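Local coordinates for heat shock protein-related protein (Deinococcus radiodurans, PDB 4FEI) that probably acts as a small heat shock chaperone that holds unfolding proteins during stress, seen here as its alpha-crystallin domain, at residues 36-48 with 59-73. Residues are numbered along the deposited sequence; the frame is centred on the assembly and turned at random.
Sequences EDGGQLTVSGERP and PSGRFVRELAFPEPV
Leu-41, Val-43, Gly-45 and Arg-47 each exchange two backbone hydrogen bonds with a residue of 61-67, pairing strands 40-47 and 62-68 antiparallel, with Arg-47 to Gly-61 closing the series at the corner. Val-43 and Arg-65 form one such pair; the bond from Arg-65 N to Val-43 O is 2.8 Å and nearly straight. At the other end, Phe-69 N reaches Gly-39 O from above the carbonyl plane.

The guanidinium of Arg-47 holds Pro-59 O side-on. Arg-47 NE and NH2 each donate to Pro-59 O at 2.9 Å, and the oxygen lies near the guanidinium plane. The chain is extended from CG to NE, which carries the charged end past the corner at Gly-61. NH2 also forms a salt bridge with Asp-23 of the second subunit, and Trp-5 makes a cation-pi contact. A leucine here would probably leave Pro-59 O without these two donors and Asp-23 of the second subunit without its charged mate.

Apolar contacts line the face bearing Val-43 and Leu-67. The Phe-63 ring lies over the backbone of Gly-45, whose N is 3.4 Å from Phe-63 CE2. With chi1 at 79°, the ring swings across to strand 40-47; the absence of a side chain at Gly-45 lets the ring lie this close. Val-43 CG1 meets the edge of this ring, 3.7 Å from Phe-63 CE1. Phe-69 places CZ 4.0 Å from Leu-41 CB, and Val-73 CG2 covers one ring face.

On the other face, Ser-44 CB sits over the centre of the Arg-62 guanidinium, 3.7 Å from Arg-62 CZ. Gln-40 NE2 lies 3.4 Å from Glu-66 CG.

Val-43 and Leu-67 pack on strand 17-23, and Phe-69 meets Phe-91 edge-to-face. These neighbouring strands, joined by a long connection, form part of one sheet of the beta-sandwich typical of the alpha-crystallin domain.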
# COMPACT_ATOMS: atom_id res chain seq x y z
N GLU A 36 -4.56 22.28 -1.07
CA GLU A 36 -5.07 22.55 -2.40
C GLU A 36 -4.81 23.99 -2.80
O GLU A 36 -5.25 24.91 -2.13
CB GLU A 36 -6.55 22.14 -2.53
CG GLU A 36 -7.51 22.83 -1.58
CD GLU A 36 -8.96 22.36 -1.69
OE1 GLU A 36 -9.47 22.25 -2.84
OE2 GLU A 36 -9.59 22.13 -0.62
N ASP A 37 -4.03 24.18 -3.86
CA ASP A 37 -3.68 25.51 -4.34
C ASP A 37 -4.30 25.59 -5.71
O ASP A 37 -3.68 25.13 -6.69
CB ASP A 37 -2.15 25.71 -4.41
CG ASP A 37 -1.75 27.13 -4.84
OD1 ASP A 37 -2.03 27.49 -6.02
OD2 ASP A 37 -1.15 27.90 -4.03
N GLY A 38 -5.52 26.14 -5.74
CA GLY A 38 -6.36 26.21 -6.96
C GLY A 38 -6.67 24.86 -7.62
O GLY A 38 -7.59 24.15 -7.19
N GLY A 39 -5.92 24.52 -8.69
CA GLY A 39 -6.17 23.34 -9.51
C GLY A 39 -5.16 22.21 -9.31
O GLY A 39 -5.01 21.35 -10.18
N GLN A 40 -4.49 22.21 -8.15
CA GLN A 40 -3.51 21.20 -7.80
C GLN A 40 -3.75 20.75 -6.37
O GLN A 40 -4.00 21.56 -5.48
CB GLN A 40 -2.05 21.71 -7.93
CG GLN A 40 -1.62 22.28 -9.30
CD GLN A 40 -0.92 21.25 -10.23
OE1 GLN A 40 -1.11 21.27 -11.46
NE2 GLN A 40 -0.09 20.38 -9.64
N LEU A 41 -3.66 19.45 -6.15
CA LEU A 41 -3.64 18.92 -4.82
C LEU A 41 -2.21 18.47 -4.53
O LEU A 41 -1.56 17.74 -5.34
CB LEU A 41 -4.59 17.75 -4.74
CG LEU A 41 -5.20 17.23 -3.44
CD1 LEU A 41 -5.06 15.77 -3.42
CD2 LEU A 41 -4.62 17.85 -2.19
N THR A 42 -1.70 18.92 -3.38
CA THR A 42 -0.38 18.49 -2.94
C THR A 42 -0.52 17.58 -1.76
O THR A 42 -1.19 17.92 -0.79
CB THR A 42 0.58 19.65 -2.66
OG1 THR A 42 0.63 20.50 -3.83
CG2 THR A 42 1.98 19.10 -2.33
N VAL A 43 0.05 16.38 -1.88
CA VAL A 43 0.00 15.39 -0.81
C VAL A 43 1.44 15.06 -0.40
O VAL A 43 2.30 14.80 -1.27
CB VAL A 43 -0.69 14.03 -1.25
CG1 VAL A 43 -0.94 13.19 -0.03
CG2 VAL A 43 -1.99 14.27 -1.91
N SER A 44 1.69 15.03 0.90
CA SER A 44 2.98 14.67 1.44
C SER A 44 2.81 13.82 2.67
O SER A 44 1.77 13.85 3.30
CB SER A 44 3.82 15.93 1.73
OG SER A 44 3.18 16.75 2.70
N GLY A 45 3.83 13.03 2.99
CA GLY A 45 3.86 12.21 4.19
C GLY A 45 5.12 11.40 4.24
O GLY A 45 6.05 11.64 3.46
N GLU A 46 5.16 10.39 5.14
CA GLU A 46 6.37 9.64 5.37
C GLU A 46 6.06 8.25 5.90
O GLU A 46 5.08 8.05 6.61
CB GLU A 46 7.21 10.40 6.39
CG GLU A 46 8.55 9.78 6.73
CD GLU A 46 9.33 10.54 7.79
OE1 GLU A 46 10.50 10.16 8.09
OE2 GLU A 46 8.79 11.50 8.32
N ARG A 47 6.92 7.28 5.57
CA ARG A 47 6.95 6.03 6.30
C ARG A 47 8.39 5.65 6.66
O ARG A 47 9.31 5.90 5.88
CB ARG A 47 6.18 4.90 5.59
CG ARG A 47 6.92 4.18 4.48
CD ARG A 47 6.11 2.93 4.11
NE ARG A 47 6.54 2.26 2.89
CZ ARG A 47 5.92 1.19 2.37
NH1 ARG A 47 4.88 0.65 2.99
NH2 ARG A 47 6.38 0.61 1.26
N PRO A 48 8.59 5.05 7.86
CA PRO A 48 9.94 4.68 8.29
C PRO A 48 10.58 3.61 7.38
O PRO A 48 9.88 2.76 6.81
CB PRO A 48 9.73 4.12 9.72
CG PRO A 48 8.30 3.68 9.77
CD PRO A 48 7.56 4.68 8.85
N PRO A 59 9.34 0.77 -1.14
CA PRO A 59 9.82 2.16 -0.96
C PRO A 59 9.75 2.63 0.50
O PRO A 59 8.88 2.17 1.23
CB PRO A 59 8.83 2.99 -1.78
CG PRO A 59 7.83 2.04 -2.39
CD PRO A 59 7.97 0.72 -1.73
N SER A 60 10.64 3.56 0.89
CA SER A 60 10.69 4.12 2.25
C SER A 60 10.82 5.62 2.21
O SER A 60 11.22 6.19 1.19
CB SER A 60 11.95 3.63 2.99
OG SER A 60 11.79 2.29 3.34
N GLY A 61 10.59 6.25 3.37
CA GLY A 61 10.93 7.64 3.60
C GLY A 61 9.78 8.57 3.21
O GLY A 61 8.63 8.14 3.13
N ARG A 62 10.13 9.83 2.97
CA ARG A 62 9.15 10.87 2.64
C ARG A 62 8.71 10.80 1.18
O ARG A 62 9.47 10.40 0.30
CB ARG A 62 9.72 12.24 2.99
CG ARG A 62 9.17 13.43 2.19
CD ARG A 62 8.02 14.12 2.89
NE ARG A 62 7.90 15.45 2.35
CZ ARG A 62 7.31 16.46 2.97
NH1 ARG A 62 6.75 16.26 4.17
NH2 ARG A 62 7.26 17.65 2.36
N PHE A 63 7.44 11.12 0.95
CA PHE A 63 6.90 11.23 -0.39
C PHE A 63 6.25 12.61 -0.59
O PHE A 63 5.75 13.21 0.36
CB PHE A 63 5.87 10.10 -0.64
CG PHE A 63 4.49 10.37 -0.02
CD1 PHE A 63 3.53 11.18 -0.67
CD2 PHE A 63 4.14 9.78 1.18
CE1 PHE A 63 2.30 11.39 -0.11
CE2 PHE A 63 2.88 9.98 1.74
CZ PHE A 63 1.97 10.79 1.10
N VAL A 64 6.28 13.10 -1.82
CA VAL A 64 5.63 14.33 -2.16
C VAL A 64 5.01 14.18 -3.55
O VAL A 64 5.72 13.87 -4.52
CB VAL A 64 6.62 15.58 -2.16
CG1 VAL A 64 5.86 16.87 -2.52
CG2 VAL A 64 7.36 15.69 -0.82
N ARG A 65 3.69 14.39 -3.65
CA ARG A 65 3.01 14.41 -4.96
C ARG A 65 2.25 15.71 -5.20
O ARG A 65 1.61 16.24 -4.28
CB ARG A 65 2.10 13.20 -5.15
CG ARG A 65 2.89 11.92 -5.07
CD ARG A 65 2.32 10.87 -5.84
NE ARG A 65 2.45 11.11 -7.27
CZ ARG A 65 1.79 10.38 -8.16
NH1 ARG A 65 1.00 9.36 -7.74
NH2 ARG A 65 1.90 10.66 -9.44
N GLU A 66 2.37 16.22 -6.42
CA GLU A 66 1.63 17.40 -6.88
C GLU A 66 0.70 16.90 -8.01
O GLU A 66 1.16 16.48 -9.09
CB GLU A 66 2.59 18.46 -7.37
CG GLU A 66 2.17 19.87 -7.14
CD GLU A 66 3.33 20.88 -7.29
OE1 GLU A 66 3.56 21.68 -6.32
OE2 GLU A 66 3.99 20.89 -8.37
N LEU A 67 -0.62 16.92 -7.74
CA LEU A 67 -1.59 16.20 -8.57
C LEU A 67 -2.67 17.17 -9.03
O LEU A 67 -3.31 17.82 -8.19
CB LEU A 67 -2.23 15.01 -7.82
CG LEU A 67 -1.36 13.98 -7.10
CD1 LEU A 67 -2.21 13.26 -6.08
CD2 LEU A 67 -0.68 12.96 -8.04
N ALA A 68 -2.86 17.26 -10.35
CA ALA A 68 -3.81 18.23 -10.93
C ALA A 68 -5.18 17.62 -10.89
O ALA A 68 -5.32 16.42 -11.20
CB ALA A 68 -3.44 18.54 -12.38
N PHE A 69 -6.19 18.40 -10.49
CA PHE A 69 -7.59 17.91 -10.54
C PHE A 69 -8.02 17.63 -11.98
O PHE A 69 -7.88 18.49 -12.84
CB PHE A 69 -8.56 18.92 -9.93
CG PHE A 69 -8.34 19.18 -8.47
CD1 PHE A 69 -7.85 20.43 -8.02
CD2 PHE A 69 -8.64 18.21 -7.53
CE1 PHE A 69 -7.65 20.66 -6.66
CE2 PHE A 69 -8.45 18.43 -6.16
CZ PHE A 69 -7.96 19.67 -5.72
N PRO A 70 -8.55 16.43 -12.25
CA PRO A 70 -9.03 16.07 -13.60
C PRO A 70 -10.28 16.86 -13.95
O PRO A 70 -10.62 16.99 -15.12
CB PRO A 70 -9.42 14.57 -13.48
CG PRO A 70 -8.74 14.10 -12.20
CD PRO A 70 -8.67 15.31 -11.30
N GLU A 71 -10.94 17.37 -12.90
CA GLU A 71 -12.20 18.11 -13.00
C GLU A 71 -12.13 19.25 -12.00
O GLU A 71 -11.67 19.04 -10.88
CB GLU A 71 -13.34 17.17 -12.60
CG GLU A 71 -14.53 17.21 -13.48
CD GLU A 71 -14.31 16.42 -14.76
OE1 GLU A 71 -13.74 17.03 -15.73
OE2 GLU A 71 -14.73 15.22 -14.80
N PRO A 72 -12.61 20.46 -12.37
CA PRO A 72 -12.65 21.57 -11.39
C PRO A 72 -13.52 21.25 -10.16
O PRO A 72 -14.59 20.68 -10.28
CB PRO A 72 -13.21 22.74 -12.21
CG PRO A 72 -13.88 22.08 -13.42
CD PRO A 72 -13.06 20.88 -13.71
N VAL A 73 -13.02 21.60 -8.97
CA VAL A 73 -13.74 21.35 -7.72
C VAL A 73 -14.05 22.65 -6.97
O VAL A 73 -13.38 23.66 -7.19
CB VAL A 73 -12.96 20.38 -6.77
CG1 VAL A 73 -12.73 19.01 -7.45
CG2 VAL A 73 -11.63 20.99 -6.32